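Local coordinates for GTPase-activating protein BEM3 (Saccharomyces cerevisiae S288C, PDB 6FSF), which activates GTP hydrolysis by Cdc42 and, less efficiently, Rho1, binds phosphatidylinositol 3-phosphate, and is represented here by its tandem PX and PH domains, at residues V11-F16 with K120-I125; G17-E22 with I39-R44; D168-L173 with T180-L185; G206-E211 with S220-I225. All blocks are in the same frame, centred on the assembly; numbering follows the deposited sequence.

Interaction 1. Residues V11-F16 with K120-I125; sequences VQPEDF and KIAQFI
Phe16 reaches from the turn at residues 13-16 to the buried side of helix 115-125, and the far end of its ring does the touching. With CG anti to the carbonyl carbon (chi1 -76°), the ring is carried toward the helix, where Phe16 CE2 lies 3.9 Å from Ile121 CG2. CG2 is the branch of Ile121 that stands anti to its own backbone N, and it meets the ring obliquely. At the ring edge, Phe16 CZ comes 3.9 Å from the backbone N of Ala122 and 4.1 Å from its CB. One face of the ring is covered from within its own segment, by Pro13 CA above its centre. This is core packing of the PX domain: the segment leading into strand 19-29 folds back on helix 115-125, and Phe108 adds an edge-to-face contact to Phe16. Ala122 is the point of closest approach, small enough for the carbonyl O of Val11 to sit 3.6 Å from its CB, while Pro13 CG touches the same methyl of Ala122, CB, from 4.3 Å. One helical turn on, Ile125 extends CD1 to within 4.2 Å of Val11 CB. No hydrogen bond links the segments.

Interaction 2. Residues G17-E22 with I39-R44; sequences GTIQIE and IAIIDR
Arg44 makes two hydrogen bonds to the turn preceding strand 19-29. Its backbone N donates to Thr18 O at 2.9 Å, and Arg44 NH2 donates to Gly17 O at 3.2 Å; Gly17 O lies in the guanidinium plane, whereas NH2 stands above the plane of that carbonyl. Bends at chi2 and chi3 fold the arginine back over the neighbouring strand. Inward from there the antiparallel pairing of strands 19-29 and 35-43, a hairpin of the PX domain, takes over: Gln20 and Ile42 exchange two backbone bonds, Gln20 N reaching Ile42 O at 2.7 Å, and Glu22 and Ala40 exchange another two. Gln20 lays CG 3.5 Å from Arg44 NH1, over one guanidinium face, its amide plane only 10° from that of the arginine. Were Gln20 an alanine, the CG and amide lying against the guanidinium would be lost, and the arginine side chain would probably be freer to swing. On the opposite face of the sheet, Ile41 CD1 packs 3.6 Å from Ile21 CG2, and Ile19 CD1 meets Ile41 CG2 at 4.1 Å; Phe108 touches both Ile19 and Ile21. That face is thus largely aliphatic, with Asp43 at its end bonded to Ser46, while the other mixes Gln20 and Glu22 with Ala40 and Ile42, Ile42 CD1 lying against Glu22.

Interaction 3. Residues D168-L173 with T180-L185; sequences DDVLQL and TETIKL
Leu171 and Ile183 face each other as a hydrogen-bonded pair in a beta hairpin of the PH domain, formed by strands 170-174 and 179-184, which run antiparallel at 169°. Their backbones exchange two bonds, Ile183 N to Leu171 O at 2.7 Å and Leu171 N to Ile183 O at 2.8 Å. Leu173 instead faces two residues, Thr180 and Glu181, in a classic beta bulge: Leu173 O receives a bond from Thr180 N and a weak one from Glu181 N.

Glu181 is the side chain to follow outward. Glu181 CB rests 3.9 Å from Leu173 CB and about as far from Leu173 CD1, an oblique meeting of aliphatic carbons. CG, held beside the backbone N, continues toward Tyr223 of the adjoining hairpin, and the bend at chi2 (93°) then turns the carboxylate back along its own strand. At the tip, Glu181 OE2 lies 3.8 Å from Leu173 CB and forms a salt bridge with Arg162 of strand 160-167. The glutamate therefore sets its carbon chain against leucine and delivers its charge to an arginine.

Toward the other end, Leu185 N donates to Asp169 O, and Leu185 CD1 comes within 4.0 Å of Leu171 CB. Trp236 and Phe240 of helix 230-240 touch Leu171 and Leu185 respectively. The other face of the hairpin is more polar, with Gln172, Thr182 and Lys184. Here Val170 is the apolar exception: Val170 CG1, anti to the backbone N, presses to 3.2 Å from Ile183 O and 4.0 Å from Thr182 CG2.

Interaction 4. Residues G206-E211 with S220-I225; sequences GFLITE and STKYYI
Phe207 and Ile225 make the dense end of this antiparallel hairpin. The phenylalanine ring is swung back over the partner strand by a chi1 of 45°, which places CG between the backbone N and the carbonyl carbon. Ile225 O consequently sits 3.7 Å above the centre of the Phe207 ring, while the same oxygen accepts Phe207 N at 2.9 Å. Phe207 CE2 is also 3.6 Å from Ile225 CB, and Ile225 CD1 runs on to meet Ile209 CD1 at 3.7 Å. A serine in place of Phe207 would probably open a gap beside the beta-branch of Ile225 and strip the cover from its carbonyl oxygen.

Across the sheet, Leu208 and Tyr224 lie side by side in a CH-pi contact: Leu208 CD1 stands 3.9 Å from the centroid of the Tyr224 ring, 11° off its normal. Leu208 CD1 also rests 3.5 Å from Lys222 CB, beyond which the lysine chain turns off from the contact.

The far end is looser and more exposed. Thr210 CG2 reaches Ser220 CB only at 4.1 Å, and there the contact is mostly between backbones, Glu211 and Thr221 exchanging two hydrogen bonds. Glu211 extends to give OE2 to the backbone N of Lys184.

Within the PH domain, the pair lies between strands 142-148 and 188-193, with Leu145 and Leu147 touching Ile225. Helix 230-240 lies against the Phe207 face, offering Arg233 and Leu237 to Phe207 and Phe240 to Ile209.

From the N terminus, interaction 1 closes the longest loop, bringing residues 11-16 onto helix 115-125 across 103 intervening residues. Interaction 2 begins at the very next residue and is nested inside that loop, a local hairpin closure in the PX sheet with its centre about 11 Å from that of interaction 1. The chain then enters the PH domain, where interactions 3 and 4 close two successive hairpins without nesting or crossing. Their centres are about 12 Å apart, and Ile183 touches Tyr223 between them. Centre to centre, interactions 1 and 3 are about 42 Å apart, on opposite sides of the chain's centre.

Interaction 1. Residues V11-F16 with K120-I125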
loop_
_atom_site.group_PDB
_atom_site.type_symbol
_atom_site.label_atom_id
_atom_site.label_comp_id
_atom_site.label_asym_id
_atom_site.label_seq_id
_atom_site.Cartn_x
_atom_site.Cartn_y
_atom_site.Cartn_z
ATOM N N VAL A 11 13.485 -11.352 13.070
ATOM C CA VAL A 11 14.091 -12.308 12.147
ATOM C C VAL A 11 15.595 -12.072 12.152
ATOM O O VAL A 11 16.049 -10.953 11.894
ATOM C CB VAL A 11 13.533 -12.178 10.718
ATOM C CG1 VAL A 11 14.270 -13.116 9.774
ATOM C CG2 VAL A 11 12.035 -12.462 10.693
ATOM N N GLN A 12 16.363 -13.117 12.449
ATOM C CA GLN A 12 17.813 -12.996 12.438
ATOM C C GLN A 12 18.304 -12.748 11.012
ATOM O O GLN A 12 17.707 -13.251 10.053
ATOM C CB GLN A 12 18.461 -14.260 13.005
ATOM C CG GLN A 12 18.119 -14.531 14.461
ATOM C CD GLN A 12 18.689 -13.486 15.399
ATOM O OE1 GLN A 12 19.874 -13.157 15.335
ATOM N NE2 GLN A 12 17.845 -12.955 16.275
ATOM N N PRO A 13 19.377 -11.969 10.838
ATOM C CA PRO A 13 19.855 -11.682 9.474
ATOM C C PRO A 13 20.198 -12.926 8.671
ATOM O O PRO A 13 19.960 -12.957 7.456
ATOM C CB PRO A 13 21.091 -10.807 9.721
ATOM C CG PRO A 13 20.842 -10.170 11.049
ATOM C CD PRO A 13 20.115 -11.206 11.859
ATOM N N GLU A 14 20.745 -13.959 9.317
ATOM C CA GLU A 14 21.081 -15.194 8.619
ATOM C C GLU A 14 19.852 -15.944 8.121
ATOM O O GLU A 14 20.003 -16.895 7.346
ATOM C CB GLU A 14 21.900 -16.113 9.530
ATOM C CG GLU A 14 23.231 -15.535 9.991
ATOM C CD GLU A 14 23.091 -14.614 11.189
ATOM O OE1 GLU A 14 22.094 -14.746 11.930
ATOM O OE2 GLU A 14 23.977 -13.756 11.387
ATOM N N ASP A 15 18.652 -15.547 8.544
ATOM C CA ASP A 15 17.419 -16.222 8.164
ATOM C C ASP A 15 16.555 -15.391 7.224
ATOM O O ASP A 15 15.368 -15.694 7.061
ATOM C CB ASP A 15 16.613 -16.593 9.412
ATOM C CG ASP A 15 17.333 -17.590 10.297
ATOM O OD1 ASP A 15 18.132 -18.390 9.767
ATOM O OD2 ASP A 15 17.095 -17.577 11.523
ATOM N N PHE A 16 17.116 -14.352 6.601
ATOM C CA PHE A 16 16.348 -13.542 5.662
ATOM C C PHE A 16 15.865 -14.346 4.463
ATOM O O PHE A 16 14.889 -13.951 3.815
ATOM C CB PHE A 16 17.177 -12.356 5.176
ATOM C CG PHE A 16 17.295 -11.246 6.175
ATOM C CD1 PHE A 16 16.458 -11.190 7.277
ATOM C CD2 PHE A 16 18.242 -10.248 6.007
ATOM C CE1 PHE A 16 16.566 -10.163 8.195
ATOM C CE2 PHE A 16 18.355 -9.221 6.921
ATOM C CZ PHE A 16 17.517 -9.176 8.016
ATOM N N LYS A 120 21.001 -3.777 10.939
ATOM C CA LYS A 120 20.192 -2.590 10.676
ATOM C C LYS A 120 18.906 -2.952 9.944
ATOM O O LYS A 120 17.833 -2.423 10.258
ATOM C CB LYS A 120 21.006 -1.578 9.869
ATOM C CG LYS A 120 20.451 -0.163 9.876
ATOM C CD LYS A 120 20.753 0.542 11.190
ATOM C CE LYS A 120 20.279 1.987 11.165
ATOM N NZ LYS A 120 20.657 2.726 12.401
ATOM N N ILE A 121 18.996 -3.849 8.960
ATOM C CA ILE A 121 17.803 -4.299 8.248
ATOM C C ILE A 121 16.875 -5.052 9.192
ATOM O O ILE A 121 15.649 -4.883 9.150
ATOM C CB ILE A 121 18.200 -5.166 7.037
ATOM C CG1 ILE A 121 19.096 -4.378 6.079
ATOM C CG2 ILE A 121 16.965 -5.673 6.307
ATOM C CD1 ILE A 121 19.570 -5.184 4.888
ATOM N N ALA A 122 17.441 -5.895 10.060
ATOM C CA ALA A 122 16.624 -6.642 11.011
ATOM C C ALA A 122 15.918 -5.704 11.981
ATOM O O ALA A 122 14.728 -5.872 12.269
ATOM C CB ALA A 122 17.489 -7.648 11.769
ATOM N N GLN A 123 16.641 -4.705 12.494
ATOM C CA GLN A 123 16.016 -3.704 13.354
ATOM C C GLN A 123 14.932 -2.942 12.608
ATOM O O GLN A 123 13.926 -2.534 13.200
ATOM C CB GLN A 123 17.070 -2.735 13.885
ATOM C CG GLN A 123 18.115 -3.365 14.785
ATOM C CD GLN A 123 19.235 -2.401 15.127
ATOM O OE1 GLN A 123 19.398 -1.361 14.483
ATOM N NE2 GLN A 123 20.014 -2.742 16.146
ATOM N N PHE A 124 15.122 -2.736 11.305
ATOM C CA PHE A 124 14.138 -2.013 10.505
ATOM C C PHE A 124 12.779 -2.705 10.545
ATOM O O PHE A 124 11.762 -2.079 10.864
ATOM C CB PHE A 124 14.648 -1.885 9.067
ATOM C CG PHE A 124 13.789 -1.038 8.177
ATOM C CD1 PHE A 124 13.857 0.346 8.237
ATOM C CD2 PHE A 124 12.931 -1.623 7.261
ATOM C CE1 PHE A 124 13.074 1.129 7.412
ATOM C CE2 PHE A 124 12.145 -0.844 6.431
ATOM C CZ PHE A 124 12.218 0.533 6.507
ATOM N N ILE A 125 12.745 -4.009 10.247
ATOM C CA ILE A 125 11.480 -4.741 10.201
ATOM C C ILE A 125 10.976 -5.161 11.572
ATOM O O ILE A 125 9.864 -5.696 11.674
ATOM C CB ILE A 125 11.593 -5.996 9.313
ATOM C CG1 ILE A 125 12.504 -7.039 9.964
ATOM C CG2 ILE A 125 12.121 -5.628 7.937
ATOM C CD1 ILE A 125 12.611 -8.333 9.179
#

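Interaction 2. Residues G17-E22 with I39-R44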
loop_
_atom_site.group_PDB
_atom_site.type_symbol
_atom_site.label_atom_id
_atom_site.label_comp_id
_atom_site.label_asym_id
_atom_site.label_seq_id
_atom_site.Cartn_x
_atom_site.Cartn_y
_atom_site.Cartn_z
ATOM N N GLY A 17 16.526 -15.462 4.149
ATOM C CA GLY A 17 16.127 -16.257 3.003
ATOM C C GLY A 17 14.862 -17.061 3.214
ATOM O O GLY A 17 14.295 -17.567 2.241
ATOM N N THR A 18 14.404 -17.187 4.458
ATOM C CA THR A 18 13.234 -17.994 4.778
ATOM C C THR A 18 11.942 -17.188 4.817
ATOM O O THR A 18 10.910 -17.721 5.239
ATOM C CB THR A 18 13.427 -18.699 6.123
ATOM O OG1 THR A 18 13.304 -17.745 7.187
ATOM C CG2 THR A 18 14.800 -19.349 6.192
ATOM N N ILE A 19 11.967 -15.925 4.398
ATOM C CA ILE A 19 10.783 -15.078 4.464
ATOM C C ILE A 19 10.465 -14.532 3.079
ATOM O O ILE A 19 11.353 -14.336 2.241
ATOM C CB ILE A 19 10.945 -13.913 5.470
ATOM C CG1 ILE A 19 12.083 -12.973 5.045
ATOM C CG2 ILE A 19 11.173 -14.441 6.878
ATOM C CD1 ILE A 19 12.124 -11.671 5.828
ATOM N N GLN A 20 9.176 -14.304 2.841
ATOM C CA GLN A 20 8.707 -13.539 1.698
ATOM C C GLN A 20 8.125 -12.224 2.195
ATOM O O GLN A 20 7.635 -12.135 3.324
ATOM C CB GLN A 20 7.649 -14.307 0.901
ATOM C CG GLN A 20 8.018 -15.736 0.563
ATOM C CD GLN A 20 6.842 -16.507 -0.004
ATOM O OE1 GLN A 20 6.477 -17.565 0.507
ATOM N NE2 GLN A 20 6.241 -15.977 -1.062
ATOM N N ILE A 21 8.183 -11.202 1.346
ATOM C CA ILE A 21 7.613 -9.900 1.666
ATOM C C ILE A 21 6.478 -9.610 0.698
ATOM O O ILE A 21 6.453 -10.112 -0.429
ATOM C CB ILE A 21 8.676 -8.773 1.630
ATOM C CG1 ILE A 21 9.113 -8.461 0.190
ATOM C CG2 ILE A 21 9.877 -9.148 2.484
ATOM C CD1 ILE A 21 8.420 -7.249 -0.424
ATOM N N GLU A 22 5.530 -8.795 1.151
ATOM C CA GLU A 22 4.447 -8.318 0.295
ATOM C C GLU A 22 4.075 -6.916 0.749
ATOM O O GLU A 22 3.563 -6.739 1.855
ATOM C CB GLU A 22 3.238 -9.247 0.344
ATOM C CG GLU A 22 2.136 -8.850 -0.631
ATOM C CD GLU A 22 0.918 -9.749 -0.545
ATOM O OE1 GLU A 22 0.931 -10.696 0.273
ATOM O OE2 GLU A 22 -0.052 -9.509 -1.295
ATOM N N ILE A 39 3.782 -3.186 5.084
ATOM C CA ILE A 39 4.565 -4.292 4.545
ATOM C C ILE A 39 4.306 -5.534 5.386
ATOM O O ILE A 39 4.349 -5.474 6.620
ATOM C CB ILE A 39 6.070 -3.964 4.523
ATOM C CG1 ILE A 39 6.337 -2.744 3.649
ATOM C CG2 ILE A 39 6.872 -5.167 4.044
ATOM C CD1 ILE A 39 7.723 -2.182 3.807
ATOM N N ALA A 40 4.057 -6.659 4.719
ATOM C CA ALA A 40 3.803 -7.923 5.390
ATOM C C ALA A 40 5.008 -8.841 5.249
ATOM O O ALA A 40 5.596 -8.952 4.170
ATOM C CB ALA A 40 2.556 -8.601 4.823
ATOM N N ILE A 41 5.370 -9.497 6.349
ATOM C CA ILE A 41 6.453 -10.473 6.379
ATOM C C ILE A 41 5.832 -11.854 6.532
ATOM O O ILE A 41 5.018 -12.078 7.436
ATOM C CB ILE A 41 7.449 -10.179 7.515
ATOM C CG1 ILE A 41 8.178 -8.862 7.251
ATOM C CG2 ILE A 41 8.450 -11.311 7.654
ATOM C CD1 ILE A 41 9.056 -8.890 6.020
ATOM N N ILE A 42 6.212 -12.774 5.649
ATOM C CA ILE A 42 5.547 -14.064 5.513
ATOM C C ILE A 42 6.588 -15.173 5.603
ATOM O O ILE A 42 7.639 -15.100 4.957
ATOM C CB ILE A 42 4.768 -14.152 4.185
ATOM C CG1 ILE A 42 3.567 -13.205 4.218
ATOM C CG2 ILE A 42 4.332 -15.583 3.907
ATOM C CD1 ILE A 42 3.294 -12.510 2.899
ATOM N N ASP A 43 6.295 -16.194 6.408
ATOM C CA ASP A 43 7.156 -17.367 6.477
ATOM C C ASP A 43 7.023 -18.180 5.196
ATOM O O ASP A 43 5.915 -18.536 4.788
ATOM C CB ASP A 43 6.800 -18.224 7.695
ATOM C CG ASP A 43 7.614 -19.505 7.766
ATOM O OD1 ASP A 43 7.035 -20.598 7.573
ATOM O OD2 ASP A 43 8.834 -19.420 8.009
ATOM N N ARG A 44 8.162 -18.473 4.565
ATOM C CA ARG A 44 8.155 -19.099 3.244
ATOM C C ARG A 44 7.496 -20.474 3.271
ATOM O O ARG A 44 6.607 -20.765 2.462
ATOM C CB ARG A 44 9.585 -19.209 2.719
ATOM C CG ARG A 44 9.711 -19.897 1.369
ATOM C CD ARG A 44 9.857 -18.884 0.247
ATOM N NE ARG A 44 11.046 -18.058 0.428
ATOM C CZ ARG A 44 11.409 -17.071 -0.385
ATOM N NH1 ARG A 44 10.672 -16.774 -1.447
ATOM N NH2 ARG A 44 12.510 -16.377 -0.132
#

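Interaction 3. Residues D168-L173 with T180-L185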
loop_
_atom_site.group_PDB
_atom_site.type_symbol
_atom_site.label_atom_id
_atom_site.label_comp_id
_atom_site.label_asym_id
_atom_site.label_seq_id
_atom_site.Cartn_x
_atom_site.Cartn_y
_atom_site.Cartn_z
ATOM N N ASP A 168 -23.865 -3.717 5.453
ATOM C CA ASP A 168 -25.054 -4.308 4.849
ATOM C C ASP A 168 -25.020 -4.095 3.338
ATOM O O ASP A 168 -24.262 -4.768 2.634
ATOM C CB ASP A 168 -26.324 -3.727 5.478
ATOM C CG ASP A 168 -26.406 -3.993 6.971
ATOM O OD1 ASP A 168 -26.809 -5.111 7.358
ATOM O OD2 ASP A 168 -26.053 -3.092 7.762
ATOM N N ASP A 169 -25.829 -3.164 2.834
ATOM C CA ASP A 169 -25.814 -2.736 1.439
ATOM C C ASP A 169 -25.608 -1.230 1.354
ATOM O O ASP A 169 -26.197 -0.546 0.515
ATOM C CB ASP A 169 -27.102 -3.140 0.725
ATOM C CG ASP A 169 -26.985 -4.464 -0.001
ATOM O OD1 ASP A 169 -26.077 -5.259 0.327
ATOM O OD2 ASP A 169 -27.807 -4.711 -0.906
ATOM N N VAL A 170 -24.780 -0.699 2.249
ATOM C CA VAL A 170 -24.498 0.729 2.331
ATOM C C VAL A 170 -22.992 0.909 2.475
ATOM O O VAL A 170 -22.357 0.239 3.295
ATOM C CB VAL A 170 -25.250 1.388 3.506
ATOM C CG1 VAL A 170 -24.734 2.795 3.762
ATOM C CG2 VAL A 170 -26.750 1.406 3.231
ATOM N N LEU A 171 -22.421 1.800 1.672
ATOM C CA LEU A 171 -20.991 2.081 1.704
ATOM C C LEU A 171 -20.734 3.327 2.540
ATOM O O LEU A 171 -21.444 4.330 2.402
ATOM C CB LEU A 171 -20.444 2.269 0.288
ATOM C CG LEU A 171 -18.989 2.721 0.157
ATOM C CD1 LEU A 171 -18.068 1.778 0.915
ATOM C CD2 LEU A 171 -18.580 2.816 -1.305
ATOM N N GLN A 172 -19.729 3.258 3.412
ATOM C CA GLN A 172 -19.345 4.379 4.259
ATOM C C GLN A 172 -17.891 4.733 3.989
ATOM O O GLN A 172 -17.034 3.849 3.944
ATOM C CB GLN A 172 -19.548 4.053 5.740
ATOM C CG GLN A 172 -20.968 3.649 6.104
ATOM C CD GLN A 172 -21.325 3.993 7.540
ATOM O OE1 GLN A 172 -20.546 4.627 8.252
ATOM N NE2 GLN A 172 -22.512 3.578 7.969
ATOM N N LEU A 173 -17.617 6.022 3.806
ATOM C CA LEU A 173 -16.271 6.520 3.564
ATOM C C LEU A 173 -15.855 7.453 4.693
ATOM O O LEU A 173 -16.628 8.316 5.116
ATOM C CB LEU A 173 -16.179 7.247 2.218
ATOM C CG LEU A 173 -16.628 6.445 0.993
ATOM C CD1 LEU A 173 -16.406 7.228 -0.293
ATOM C CD2 LEU A 173 -15.920 5.104 0.931
ATOM N N THR A 180 -17.328 11.252 6.113
ATOM C CA THR A 180 -17.461 12.317 5.130
ATOM C C THR A 180 -18.376 11.962 3.965
ATOM O O THR A 180 -18.840 12.874 3.271
ATOM C CB THR A 180 -16.085 12.719 4.571
ATOM O OG1 THR A 180 -15.492 11.605 3.895
ATOM C CG2 THR A 180 -15.163 13.172 5.693
ATOM N N GLU A 181 -18.661 10.679 3.739
ATOM C CA GLU A 181 -19.542 10.244 2.662
ATOM C C GLU A 181 -20.265 8.972 3.090
ATOM O O GLU A 181 -19.685 8.124 3.772
ATOM C CB GLU A 181 -18.766 9.991 1.361
ATOM C CG GLU A 181 -18.325 11.237 0.592
ATOM C CD GLU A 181 -16.918 11.695 0.945
ATOM O OE1 GLU A 181 -16.493 12.759 0.443
ATOM O OE2 GLU A 181 -16.233 10.993 1.720
ATOM N N THR A 182 -21.526 8.844 2.677
ATOM C CA THR A 182 -22.340 7.668 2.971
ATOM C C THR A 182 -23.206 7.378 1.753
ATOM O O THR A 182 -23.874 8.282 1.241
ATOM C CB THR A 182 -23.206 7.887 4.224
ATOM O OG1 THR A 182 -22.393 8.421 5.280
ATOM C CG2 THR A 182 -23.817 6.581 4.705
ATOM N N ILE A 183 -23.198 6.127 1.289
ATOM C CA ILE A 183 -23.726 5.782 -0.027
ATOM C C ILE A 183 -24.670 4.590 0.059
ATOM O O ILE A 183 -24.365 3.581 0.702
ATOM C CB ILE A 183 -22.580 5.507 -1.022
ATOM C CG1 ILE A 183 -21.982 6.832 -1.460
ATOM C CG2 ILE A 183 -23.082 4.748 -2.238
ATOM C CD1 ILE A 183 -23.061 7.868 -1.783
ATOM N N LYS A 184 -25.817 4.712 -0.605
ATOM C CA LYS A 184 -26.760 3.612 -0.767
ATOM C C LYS A 184 -26.460 2.883 -2.071
ATOM O O LYS A 184 -26.417 3.505 -3.136
ATOM C CB LYS A 184 -28.197 4.132 -0.775
ATOM C CG LYS A 184 -28.841 4.277 0.589
ATOM C CD LYS A 184 -30.173 4.996 0.448
ATOM C CE LYS A 184 -31.229 4.436 1.385
ATOM N NZ LYS A 184 -32.532 5.119 1.156
ATOM N N LEU A 185 -26.257 1.565 -1.988
ATOM C CA LEU A 185 -26.015 0.787 -3.198
ATOM C C LEU A 185 -27.302 0.493 -3.956
ATOM O O LEU A 185 -27.269 0.319 -5.179
ATOM C CB LEU A 185 -25.304 -0.523 -2.864
ATOM C CG LEU A 185 -23.773 -0.527 -2.907
ATOM C CD1 LEU A 185 -23.190 0.230 -1.723
ATOM C CD2 LEU A 185 -23.242 -1.953 -2.955
#

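Interaction 4. Residues G206-E211 with S220-I225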
loop_
_atom_site.group_PDB
_atom_site.type_symbol
_atom_site.label_atom_id
_atom_site.label_comp_id
_atom_site.label_asym_id
_atom_site.label_seq_id
_atom_site.Cartn_x
_atom_site.Cartn_y
_atom_site.Cartn_z
ATOM N N GLY A 206 -10.245 1.788 -11.471
ATOM C CA GLY A 206 -11.326 2.637 -11.018
ATOM C C GLY A 206 -12.712 2.231 -11.474
ATOM O O GLY A 206 -12.873 1.469 -12.432
ATOM N N PHE A 207 -13.721 2.747 -10.777
ATOM C CA PHE A 207 -15.115 2.521 -11.124
ATOM C C PHE A 207 -15.928 3.725 -10.672
ATOM O O PHE A 207 -15.481 4.525 -9.845
ATOM C CB PHE A 207 -15.653 1.227 -10.502
ATOM C CG PHE A 207 -15.285 1.048 -9.056
ATOM C CD1 PHE A 207 -14.190 0.278 -8.696
ATOM C CD2 PHE A 207 -16.035 1.646 -8.057
ATOM C CE1 PHE A 207 -13.850 0.110 -7.368
ATOM C CE2 PHE A 207 -15.700 1.482 -6.726
ATOM C CZ PHE A 207 -14.605 0.713 -6.382
ATOM N N LEU A 208 -17.131 3.847 -11.225
ATOM C CA LEU A 208 -18.010 4.979 -10.965
ATOM C C LEU A 208 -19.277 4.502 -10.273
ATOM O O LEU A 208 -19.918 3.549 -10.729
ATOM C CB LEU A 208 -18.367 5.708 -12.264
ATOM C CG LEU A 208 -19.491 6.743 -12.174
ATOM C CD1 LEU A 208 -19.132 7.830 -11.172
ATOM C CD2 LEU A 208 -19.790 7.343 -13.540
ATOM N N ILE A 209 -19.639 5.170 -9.182
ATOM C CA ILE A 209 -20.884 4.918 -8.464
ATOM C C ILE A 209 -21.780 6.137 -8.644
ATOM O O ILE A 209 -21.430 7.242 -8.212
ATOM C CB ILE A 209 -20.636 4.625 -6.977
ATOM C CG1 ILE A 209 -19.700 3.425 -6.819
ATOM C CG2 ILE A 209 -21.949 4.369 -6.260
ATOM C CD1 ILE A 209 -19.495 2.993 -5.383
ATOM N N THR A 210 -22.931 5.937 -9.284
ATOM C CA THR A 210 -23.875 7.012 -9.587
ATOM C C THR A 210 -25.130 6.803 -8.745
ATOM O O THR A 210 -25.998 6.001 -9.099
ATOM C CB THR A 210 -24.209 7.044 -11.076
ATOM O OG1 THR A 210 -23.000 7.137 -11.840
ATOM C CG2 THR A 210 -25.085 8.245 -11.394
ATOM N N GLU A 211 -25.233 7.546 -7.643
ATOM C CA GLU A 211 -26.300 7.358 -6.666
ATOM C C GLU A 211 -27.494 8.242 -7.015
ATOM O O GLU A 211 -27.351 9.462 -7.149
ATOM C CB GLU A 211 -25.799 7.673 -5.257
ATOM C CG GLU A 211 -26.764 7.277 -4.152
ATOM C CD GLU A 211 -26.313 7.759 -2.787
ATOM O OE1 GLU A 211 -25.883 8.927 -2.682
ATOM O OE2 GLU A 211 -26.383 6.967 -1.823
ATOM N N SER A 220 -29.031 13.013 -9.387
ATOM C CA SER A 220 -28.022 11.970 -9.241
ATOM C C SER A 220 -26.724 12.547 -8.691
ATOM O O SER A 220 -26.562 13.765 -8.609
ATOM C CB SER A 220 -27.758 11.280 -10.582
ATOM O OG SER A 220 -27.015 12.119 -11.450
ATOM N N THR A 221 -25.801 11.664 -8.311
ATOM C CA THR A 221 -24.485 12.063 -7.832
ATOM C C THR A 221 -23.489 10.967 -8.192
ATOM O O THR A 221 -23.808 9.779 -8.109
ATOM C CB THR A 221 -24.480 12.317 -6.319
ATOM O OG1 THR A 221 -25.677 13.006 -5.942
ATOM C CG2 THR A 221 -23.285 13.173 -5.933
ATOM N N LYS A 222 -22.285 11.372 -8.588
ATOM C CA LYS A 222 -21.277 10.458 -9.116
ATOM C C LYS A 222 -20.019 10.509 -8.262
ATOM O O LYS A 222 -19.479 11.594 -8.016
ATOM C CB LYS A 222 -20.909 10.814 -10.558
ATOM C CG LYS A 222 -22.073 11.215 -11.439
ATOM C CD LYS A 222 -21.566 12.025 -12.619
ATOM C CE LYS A 222 -22.243 11.607 -13.912
ATOM N NZ LYS A 222 -21.615 12.270 -15.092
ATOM N N TYR A 223 -19.549 9.340 -7.823
ATOM C CA TYR A 223 -18.304 9.215 -7.072
ATOM C C TYR A 223 -17.346 8.318 -7.843
ATOM O O TYR A 223 -17.697 7.189 -8.194
ATOM C CB TYR A 223 -18.530 8.634 -5.665
ATOM C CG TYR A 223 -19.418 9.459 -4.742
ATOM C CD1 TYR A 223 -19.933 10.676 -5.138
ATOM C CD2 TYR A 223 -19.728 9.016 -3.467
ATOM C CE1 TYR A 223 -20.744 11.419 -4.312
ATOM C CE2 TYR A 223 -20.528 9.769 -2.625
ATOM C CZ TYR A 223 -21.037 10.968 -3.056
ATOM O OH TYR A 223 -21.841 11.722 -2.236
ATOM N N TYR A 224 -16.138 8.812 -8.095
ATOM C CA TYR A 224 -15.097 8.046 -8.771
ATOM C C TYR A 224 -14.164 7.457 -7.720
ATOM O O TYR A 224 -13.590 8.193 -6.909
ATOM C CB TYR A 224 -14.330 8.923 -9.759
ATOM C CG TYR A 224 -15.209 9.496 -10.848
ATOM C CD1 TYR A 224 -15.354 8.844 -12.066
ATOM C CD2 TYR A 224 -15.907 10.682 -10.652
ATOM C CE1 TYR A 224 -16.163 9.362 -13.062
ATOM C CE2 TYR A 224 -16.718 11.205 -11.641
ATOM C CZ TYR A 224 -16.841 10.542 -12.844
ATOM O OH TYR A 224 -17.647 11.060 -13.833
ATOM N N ILE A 225 -14.023 6.132 -7.726
ATOM C CA ILE A 225 -13.290 5.411 -6.694
ATOM C C ILE A 225 -12.290 4.477 -7.362
ATOM O O ILE A 225 -12.647 3.736 -8.285
ATOM C CB ILE A 225 -14.241 4.619 -5.776
ATOM C CG1 ILE A 225 -15.222 5.568 -5.084
ATOM C CG2 ILE A 225 -13.453 3.816 -4.754
ATOM C CD1 ILE A 225 -16.443 4.880 -4.520
#